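Local coordinates for protein GTP cyclohydrolase 1 type 2 homolog (Escherichia coli, Escherichia coli O157:H7, PDB 1NMO) that binds a pair of metal ions in a ring-shaped homohexamer and may take part in degrading radiation-damaged nucleotides, though its exact reaction is unknown, at residues L14-I19 with H97-A102; Y22-L27 with G65-G70. All coordinates share one frame; numbering follows the deposited sequence.

Contact 1: L14-I19 with H97-A102; sequences LNSAAI and HLPLDA. With FE (Fe (III) ion), chain H.
Ile19 holds CG1 beside its backbone N (chi1 -59°), which sends CD1 over the ring of Pro99, while CG2, anti to that N, turns to Leu98. Leu14 likewise has CG anti to its carbonyl carbon (chi1 -60°) and extends CD1 toward Leu100. Pro99, near the start of helix 98-102, is the centrepiece: its ring enters the bend of 14-19 and is touched by three residues. Ile19 CD1 lies 3.8 Å from Pro99 CG, the two side chains running past each other in opposite directions. Leu14 CB meets Pro99 CB at 4.0 Å, and Ser16 OG lies 3.5 Å from Pro99 CG, a polar atom resting on a ring carbon without a hydrogen bond between them. Flanking the proline, Leu14 CD1 reaches Leu100 CD1 at 4.0 Å, and Ile19 CG2 packs on Leu98 CB at 3.9 Å. The bend begins with a Schellman motif, in which Asn15 leaves helix 3-13 with positive phi, and continues in a type I turn from Ser16 to Ile19, closed by Ile19 N to Ser16 O. No direct hydrogen bond joins the segments; instead one water donates to Leu14 O at 2.8 Å and to Pro99 O at 2.9 Å, bridging two backbone carbonyls. On the metal side of the short helix, an iron(III) ion lies nearer Asp101 OD2, at 2.4 Å, than OD1, which also accepts from Asn108 ND2; a water, His63 and Glu219 are among its other ligands. The chemistry is thus divided: apolar side chains and one bridging water fix the helix to the N-terminal loop, whereas the Asp101 carboxylate of the same helix belongs to the dinuclear metal site, two residues beyond the packed proline.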
ATOM      1  N   LEU A  14      23.887  41.248  -5.764  1.00 18.94           N
ATOM      2  CA  LEU A  14      23.363  40.803  -4.490  1.00 19.17           C
ATOM      3  C   LEU A  14      23.924  41.580  -3.343  1.00 19.39           C
ATOM      4  O   LEU A  14      23.602  41.285  -2.198  1.00 20.52           O
ATOM      5  CB  LEU A  14      23.671  39.319  -4.303  1.00 16.16           C
ATOM      6  CG  LEU A  14      23.100  38.356  -5.336  1.00 14.07           C
ATOM      7  CD1 LEU A  14      23.228  36.930  -4.825  1.00 11.88           C
ATOM      8  CD2 LEU A  14      21.647  38.654  -5.609  1.00 14.47           C
ATOM      9  N   ASN A  15      24.762  42.577  -3.630  1.00 22.21           N
ATOM     10  CA  ASN A  15      25.428  43.347  -2.542  1.00 23.64           C
ATOM     11  C   ASN A  15      25.950  42.320  -1.545  1.00 23.92           C
ATOM     12  O   ASN A  15      25.757  42.425  -0.340  1.00 24.44           O
ATOM     13  CB  ASN A  15      24.430  44.318  -1.901  1.00 25.20           C
ATOM     14  CG  ASN A  15      23.941  45.373  -2.927  1.00 28.37           C
ATOM     15  OD1 ASN A  15      24.752  46.186  -3.447  1.00 29.06           O
ATOM     16  ND2 ASN A  15      22.630  45.344  -3.258  1.00 28.92           N
ATOM     17  N   SER A  16      26.648  41.325  -2.089  1.00 25.33           N
ATOM     18  CA  SER A  16      27.172  40.230  -1.299  1.00 25.30           C
ATOM     19  C   SER A  16      28.281  40.578  -0.296  1.00 25.98           C
ATOM     20  O   SER A  16      28.248  40.161   0.850  1.00 25.81           O
ATOM     21  CB  SER A  16      27.648  39.129  -2.244  1.00 24.03           C
ATOM     22  OG  SER A  16      28.127  38.007  -1.504  1.00 25.37           O
ATOM     23  N   ALA A  17      29.277  41.324  -0.735  1.00 27.16           N
ATOM     24  CA  ALA A  17      30.390  41.630   0.156  1.00 28.87           C
ATOM     25  C   ALA A  17      30.042  42.129   1.569  1.00 29.27           C
ATOM     26  O   ALA A  17      30.690  41.722   2.569  1.00 28.90           O
ATOM     27  CB  ALA A  17      31.340  42.636  -0.552  1.00 29.77           C
ATOM     28  N   ALA A  18      29.018  42.995   1.649  1.00 29.63           N
ATOM     29  CA  ALA A  18      28.585  43.589   2.926  1.00 29.82           C
ATOM     30  C   ALA A  18      27.995  42.627   3.955  1.00 30.36           C
ATOM     31  O   ALA A  18      27.979  42.944   5.165  1.00 30.90           O
ATOM     32  CB  ALA A  18      27.576  44.723   2.659  1.00 30.51           C
ATOM     33  N   ILE A  19      27.571  41.444   3.504  1.00 29.91           N
ATOM     34  CA  ILE A  19      26.923  40.452   4.377  1.00 29.83           C
ATOM     35  C   ILE A  19      27.826  39.395   4.995  1.00 30.83           C
ATOM     36  O   ILE A  19      28.526  38.659   4.280  1.00 32.73           O
ATOM     37  CB  ILE A  19      25.760  39.785   3.606  1.00 28.99           C
ATOM     38  CG1 ILE A  19      24.785  40.885   3.200  1.00 27.44           C
ATOM     39  CG2 ILE A  19      24.950  38.857   4.508  1.00 28.66           C
ATOM     40  CD1 ILE A  19      24.009  40.614   1.982  1.00 27.45           C
ATOM     41  N   HIS A  97      25.031  32.307  -0.321  1.00 15.33           N
ATOM     42  CA  HIS A  97      24.158  31.911   0.778  1.00 15.43           C
ATOM     43  C   HIS A  97      23.301  33.113   1.267  1.00 16.95           C
ATOM     44  O   HIS A  97      22.378  33.506   0.551  1.00 17.75           O
ATOM     45  CB  HIS A  97      25.009  31.298   1.903  1.00 15.25           C
ATOM     46  CG  HIS A  97      24.222  30.654   3.002  1.00 16.94           C
ATOM     47  ND1 HIS A  97      24.410  30.977   4.337  1.00 18.12           N
ATOM     48  CD2 HIS A  97      23.206  29.752   2.975  1.00 16.69           C
ATOM     49  CE1 HIS A  97      23.538  30.312   5.081  1.00 17.55           C
ATOM     50  NE2 HIS A  97      22.797  29.560   4.284  1.00 18.63           N
ATOM     51  N   LEU A  98      23.598  33.771   2.396  1.00 16.05           N
ATOM     52  CA  LEU A  98      22.653  34.816   2.855  1.00 14.81           C
ATOM     53  C   LEU A  98      22.269  35.879   1.838  1.00 15.70           C
ATOM     54  O   LEU A  98      21.061  36.293   1.731  1.00 17.71           O
ATOM     55  CB  LEU A  98      23.133  35.444   4.184  1.00 13.59           C
ATOM     56  CG  LEU A  98      23.263  34.318   5.259  1.00 14.67           C
ATOM     57  CD1 LEU A  98      23.759  34.878   6.607  1.00 14.54           C
ATOM     58  CD2 LEU A  98      21.937  33.628   5.487  1.00 14.16           C
ATOM     59  N   PRO A  99      23.236  36.331   1.032  1.00 14.76           N
ATOM     60  CA  PRO A  99      22.806  37.357   0.069  1.00 15.24           C
ATOM     61  C   PRO A  99      21.658  36.868  -0.795  1.00 15.64           C
ATOM     62  O   PRO A  99      20.751  37.655  -1.197  1.00 17.93           O
ATOM     63  CB  PRO A  99      24.082  37.649  -0.736  1.00 14.14           C
ATOM     64  CG  PRO A  99      25.190  37.383   0.307  1.00 13.34           C
ATOM     65  CD  PRO A  99      24.677  36.075   0.931  1.00 14.10           C
ATOM     66  N   LEU A 100      21.637  35.570  -1.088  1.00 15.77           N
ATOM     67  CA  LEU A 100      20.538  35.055  -1.960  1.00 14.17           C
ATOM     68  C   LEU A 100      19.241  34.812  -1.164  1.00 13.73           C
ATOM     69  O   LEU A 100      18.201  34.514  -1.732  1.00 15.34           O
ATOM     70  CB  LEU A 100      21.009  33.804  -2.735  1.00 11.00           C
ATOM     71  CG  LEU A 100      20.164  33.384  -3.965  1.00  9.77           C
ATOM     72  CD1 LEU A 100      20.016  34.538  -4.968  1.00  6.97           C
ATOM     73  CD2 LEU A 100      20.992  32.310  -4.683  1.00  9.39           C
ATOM     74  N   ASP A 101      19.305  34.921   0.152  1.00 13.56           N
ATOM     75  CA  ASP A 101      18.083  34.846   0.964  1.00 15.22           C
ATOM     76  C   ASP A 101      17.501  36.264   1.086  1.00 15.75           C
ATOM     77  O   ASP A 101      16.323  36.491   0.828  1.00 16.28           O
ATOM     78  CB  ASP A 101      18.369  34.305   2.400  1.00 15.04           C
ATOM     79  CG  ASP A 101      18.573  32.815   2.410  1.00 15.01           C
ATOM     80  OD1 ASP A 101      17.750  32.142   1.748  1.00 16.00           O
ATOM     81  OD2 ASP A 101      19.550  32.307   3.021  1.00 16.94           O
ATOM     82  N   ALA A 102      18.369  37.214   1.470  1.00 16.95           N
ATOM     83  CA  ALA A 102      17.979  38.612   1.695  1.00 17.35           C
ATOM     84  C   ALA A 102      17.656  39.543   0.513  1.00 17.02           C
ATOM     85  O   ALA A 102      16.787  40.374   0.639  1.00 17.36           O
ATOM     86  CB  ALA A 102      19.012  39.289   2.602  1.00 15.25           C
TER
HETATM   87 FE    FE H 302      18.682  30.030   3.103  1.00 25.37          FE
HETATM   88  O   HOH W   1      21.252  40.474  -0.938  1.00 18.82           O
HETATM   89  O   HOH W   2      17.760  30.798   5.151  1.00 20.34           O

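Contact 2: Y22-L27 with G65-G70; sequences YAPNGL and GYFWKG
Ala23 sets its methyl over one face of the Trp68 indole, a CH-pi contact in the NIF3-family fold between the chain leading into edge strand 26-29 and the loop after strand 59-62. Its CB lies 4.0 Å from the centroid of the six-membered ring and 20° off the normal, with CE3 the nearest ring atom. Tyr22 adds its CB at 3.9 Å from Trp68 CE3, but its phenol ring leads away from the loop, and the side chain touches His97 and Leu98. Trp68 CG stands beside its own backbone N (chi1 -66°), folding the indole back along its loop, where NE1 donates to Gly65 O at 3.0 Å from above the carbonyl plane. His97 meets the indole edge-to-face, and His64, a ligand of the second iron, lies close by, so the tryptophan links this packing to the surroundings of the metal site. Pro24 and Phe67 cross at about a right angle: Pro24 CG comes 4.1 Å from Phe67 CB and sits at the edge of the phenyl ring, near its plane. One face of that ring is covered by Tyr66 CB, while Tyr66 OH is hydrogen-bonded to Ala44 O. A single backbone bond joins the segments, from Lys69 N to Tyr22 O at 2.9 Å, and Pro24 CD rests 3.4 Å from Phe67 O.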
ATOM      1  N   TYR A  22      28.194  32.303   6.962  1.00 27.21           N
ATOM      2  CA  TYR A  22      28.736  31.055   7.535  1.00 26.63           C
ATOM      3  C   TYR A  22      29.628  30.397   6.439  1.00 26.04           C
ATOM      4  O   TYR A  22      30.193  29.292   6.634  1.00 26.09           O
ATOM      5  CB  TYR A  22      27.596  30.072   7.861  1.00 26.03           C
ATOM      6  CG  TYR A  22      26.548  30.599   8.775  1.00 27.97           C
ATOM      7  CD1 TYR A  22      26.752  30.578  10.166  1.00 30.27           C
ATOM      8  CD2 TYR A  22      25.340  31.157   8.269  1.00 29.09           C
ATOM      9  CE1 TYR A  22      25.785  31.104  11.064  1.00 32.29           C
ATOM     10  CE2 TYR A  22      24.355  31.698   9.149  1.00 30.58           C
ATOM     11  CZ  TYR A  22      24.593  31.665  10.546  1.00 31.56           C
ATOM     12  OH  TYR A  22      23.702  32.199  11.456  1.00 34.74           O
ATOM     13  N   ALA A  23      29.711  31.021   5.266  1.00 24.16           N
ATOM     14  CA  ALA A  23      30.531  30.393   4.250  1.00 23.21           C
ATOM     15  C   ALA A  23      30.929  31.381   3.165  1.00 22.73           C
ATOM     16  O   ALA A  23      30.288  32.426   2.960  1.00 23.13           O
ATOM     17  CB  ALA A  23      29.815  29.157   3.668  1.00 22.37           C
ATOM     18  N   PRO A  24      32.038  31.101   2.480  1.00 21.99           N
ATOM     19  CA  PRO A  24      32.351  32.103   1.449  1.00 20.71           C
ATOM     20  C   PRO A  24      31.300  32.235   0.355  1.00 19.82           C
ATOM     21  O   PRO A  24      30.755  31.250  -0.099  1.00 19.63           O
ATOM     22  CB  PRO A  24      33.677  31.619   0.869  1.00 19.88           C
ATOM     23  CG  PRO A  24      33.665  30.050   1.185  1.00 20.38           C
ATOM     24  CD  PRO A  24      33.103  30.072   2.607  1.00 22.15           C
ATOM     25  N   ASN A  25      31.024  33.459  -0.071  1.00 19.69           N
ATOM     26  CA  ASN A  25      30.104  33.681  -1.181  1.00 19.39           C
ATOM     27  C   ASN A  25      30.953  34.057  -2.463  1.00 19.09           C
ATOM     28  O   ASN A  25      32.044  34.673  -2.357  1.00 19.44           O
ATOM     29  CB  ASN A  25      29.072  34.760  -0.791  1.00 16.75           C
ATOM     30  CG  ASN A  25      28.079  34.273   0.234  1.00 17.25           C
ATOM     31  OD1 ASN A  25      27.375  33.231   0.006  1.00 15.41           O
ATOM     32  ND2 ASN A  25      27.953  35.032   1.392  1.00 14.38           N
ATOM     33  N   GLY A  26      30.479  33.644  -3.656  1.00 18.43           N
ATOM     34  CA  GLY A  26      31.205  33.945  -4.889  1.00 17.10           C
ATOM     35  C   GLY A  26      31.743  32.685  -5.562  1.00 17.28           C
ATOM     36  O   GLY A  26      31.084  31.622  -5.492  1.00 16.49           O
ATOM     37  N   LEU A  27      32.936  32.776  -6.181  1.00 16.47           N
ATOM     38  CA  LEU A  27      33.556  31.601  -6.866  1.00 16.18           C
ATOM     39  C   LEU A  27      34.022  30.645  -5.764  1.00 15.64           C
ATOM     40  O   LEU A  27      34.914  31.025  -5.014  1.00 15.79           O
ATOM     41  CB  LEU A  27      34.838  32.019  -7.583  1.00 15.02           C
ATOM     42  CG  LEU A  27      34.900  31.607  -9.028  1.00 17.27           C
ATOM     43  CD1 LEU A  27      36.329  31.641  -9.474  1.00 15.35           C
ATOM     44  CD2 LEU A  27      34.287  30.279  -9.250  1.00 14.01           C
ATOM     45  N   GLY A  65      26.662  25.841  -1.312  1.00 14.96           N
ATOM     46  CA  GLY A  65      27.866  25.278  -1.917  1.00 13.17           C
ATOM     47  C   GLY A  65      28.650  24.587  -0.850  1.00 14.10           C
ATOM     48  O   GLY A  65      28.049  23.873  -0.047  1.00 12.42           O
ATOM     49  N   TYR A  66      29.971  24.824  -0.780  1.00 14.19           N
ATOM     50  CA  TYR A  66      30.802  24.096   0.213  1.00 15.52           C
ATOM     51  C   TYR A  66      31.561  24.988   1.210  1.00 15.81           C
ATOM     52  O   TYR A  66      31.304  26.187   1.330  1.00 15.65           O
ATOM     53  CB  TYR A  66      31.837  23.237  -0.528  1.00 12.70           C
ATOM     54  CG  TYR A  66      31.303  22.361  -1.649  1.00 12.26           C
ATOM     55  CD1 TYR A  66      30.071  21.799  -1.557  1.00 12.25           C
ATOM     56  CD2 TYR A  66      32.054  22.105  -2.830  1.00 10.78           C
ATOM     57  CE1 TYR A  66      29.550  21.020  -2.597  1.00 12.62           C
ATOM     58  CE2 TYR A  66      31.529  21.306  -3.874  1.00  9.16           C
ATOM     59  CZ  TYR A  66      30.259  20.783  -3.734  1.00 10.26           C
ATOM     60  OH  TYR A  66      29.578  20.059  -4.722  1.00 10.84           O
ATOM     61  N   PHE A  67      32.475  24.365   1.952  1.00 16.99           N
ATOM     62  CA  PHE A  67      33.369  25.096   2.874  1.00 17.96           C
ATOM     63  C   PHE A  67      32.666  25.862   3.973  1.00 19.62           C
ATOM     64  O   PHE A  67      32.993  27.025   4.213  1.00 19.06           O
ATOM     65  CB  PHE A  67      34.179  26.070   2.042  1.00 17.00           C
ATOM     66  CG  PHE A  67      34.743  25.431   0.800  1.00 16.64           C
ATOM     67  CD1 PHE A  67      35.409  24.218   0.894  1.00 15.52           C
ATOM     68  CD2 PHE A  67      34.604  26.019  -0.435  1.00 16.05           C
ATOM     69  CE1 PHE A  67      35.927  23.594  -0.234  1.00 14.23           C
ATOM     70  CE2 PHE A  67      35.109  25.420  -1.546  1.00 15.90           C
ATOM     71  CZ  PHE A  67      35.783  24.185  -1.431  1.00 15.13           C
ATOM     72  N   TRP A  68      31.660  25.225   4.585  1.00 22.20           N
ATOM     73  CA  TRP A  68      30.906  25.802   5.710  1.00 23.02           C
ATOM     74  C   TRP A  68      31.835  25.929   6.944  1.00 24.28           C
ATOM     75  O   TRP A  68      32.718  25.060   7.204  1.00 22.26           O
ATOM     76  CB  TRP A  68      29.709  24.908   6.066  1.00 22.40           C
ATOM     77  CG  TRP A  68      28.707  24.887   4.972  1.00 24.82           C
ATOM     78  CD1 TRP A  68      28.706  24.025   3.885  1.00 25.44           C
ATOM     79  CD2 TRP A  68      27.706  25.913   4.670  1.00 24.99           C
ATOM     80  NE1 TRP A  68      27.789  24.473   2.917  1.00 24.32           N
ATOM     81  CE2 TRP A  68      27.159  25.604   3.367  1.00 23.98           C
ATOM     82  CE3 TRP A  68      27.220  27.058   5.360  1.00 24.57           C
ATOM     83  CZ2 TRP A  68      26.156  26.405   2.748  1.00 23.87           C
ATOM     84  CZ3 TRP A  68      26.221  27.856   4.737  1.00 22.48           C
ATOM     85  CH2 TRP A  68      25.703  27.517   3.443  1.00 23.39           C
ATOM     86  N   LYS A  69      31.584  26.997   7.706  1.00 24.84           N
ATOM     87  CA  LYS A  69      32.371  27.247   8.867  1.00 27.10           C
ATOM     88  C   LYS A  69      32.283  26.064   9.829  1.00 28.05           C
ATOM     89  O   LYS A  69      31.183  25.534  10.174  1.00 26.76           O
ATOM     90  CB  LYS A  69      31.962  28.563   9.566  1.00 28.78           C
ATOM     91  CG  LYS A  69      33.095  29.184  10.428  1.00 31.26           C
ATOM     92  CD  LYS A  69      33.624  30.579   9.872  1.00 33.28           C
ATOM     93  CE  LYS A  69      32.480  31.528   9.370  1.00 33.61           C
ATOM     94  NZ  LYS A  69      31.563  32.120  10.435  1.00 34.85           N
ATOM     95  N   GLY A  70      33.493  25.617  10.208  1.00 28.77           N
ATOM     96  CA  GLY A  70      33.614  24.509  11.135  1.00 29.31           C
ATOM     97  C   GLY A  70      33.688  23.092  10.603  1.00 29.37           C
ATOM     98  O   GLY A  70      34.003  22.244  11.414  1.00 29.45           O
TER

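Overall arrangement
From the N terminus, the chain leaves helix 3-13 through 14-19 and runs through 22-27, whose last two residues begin strand 26-29, outermost in its sheet within this chain. It then builds strands 37-41 and 59-62 before 65-70 returns to 22-27, closing the shorter loop of contact 2. Helix 78-88 and strand 92-95 follow, and 97-102 comes back to 14-19, so contact 1 closes a longer loop with contact 2 nested inside it. Their centres are 12 Å apart and they touch: Asn25 probably hydrogen-bonds to His97 N and also packs on Ser16 and Pro99. Together they tie the N-terminal loop to segments following two neighbouring parallel strands, beside the metal site.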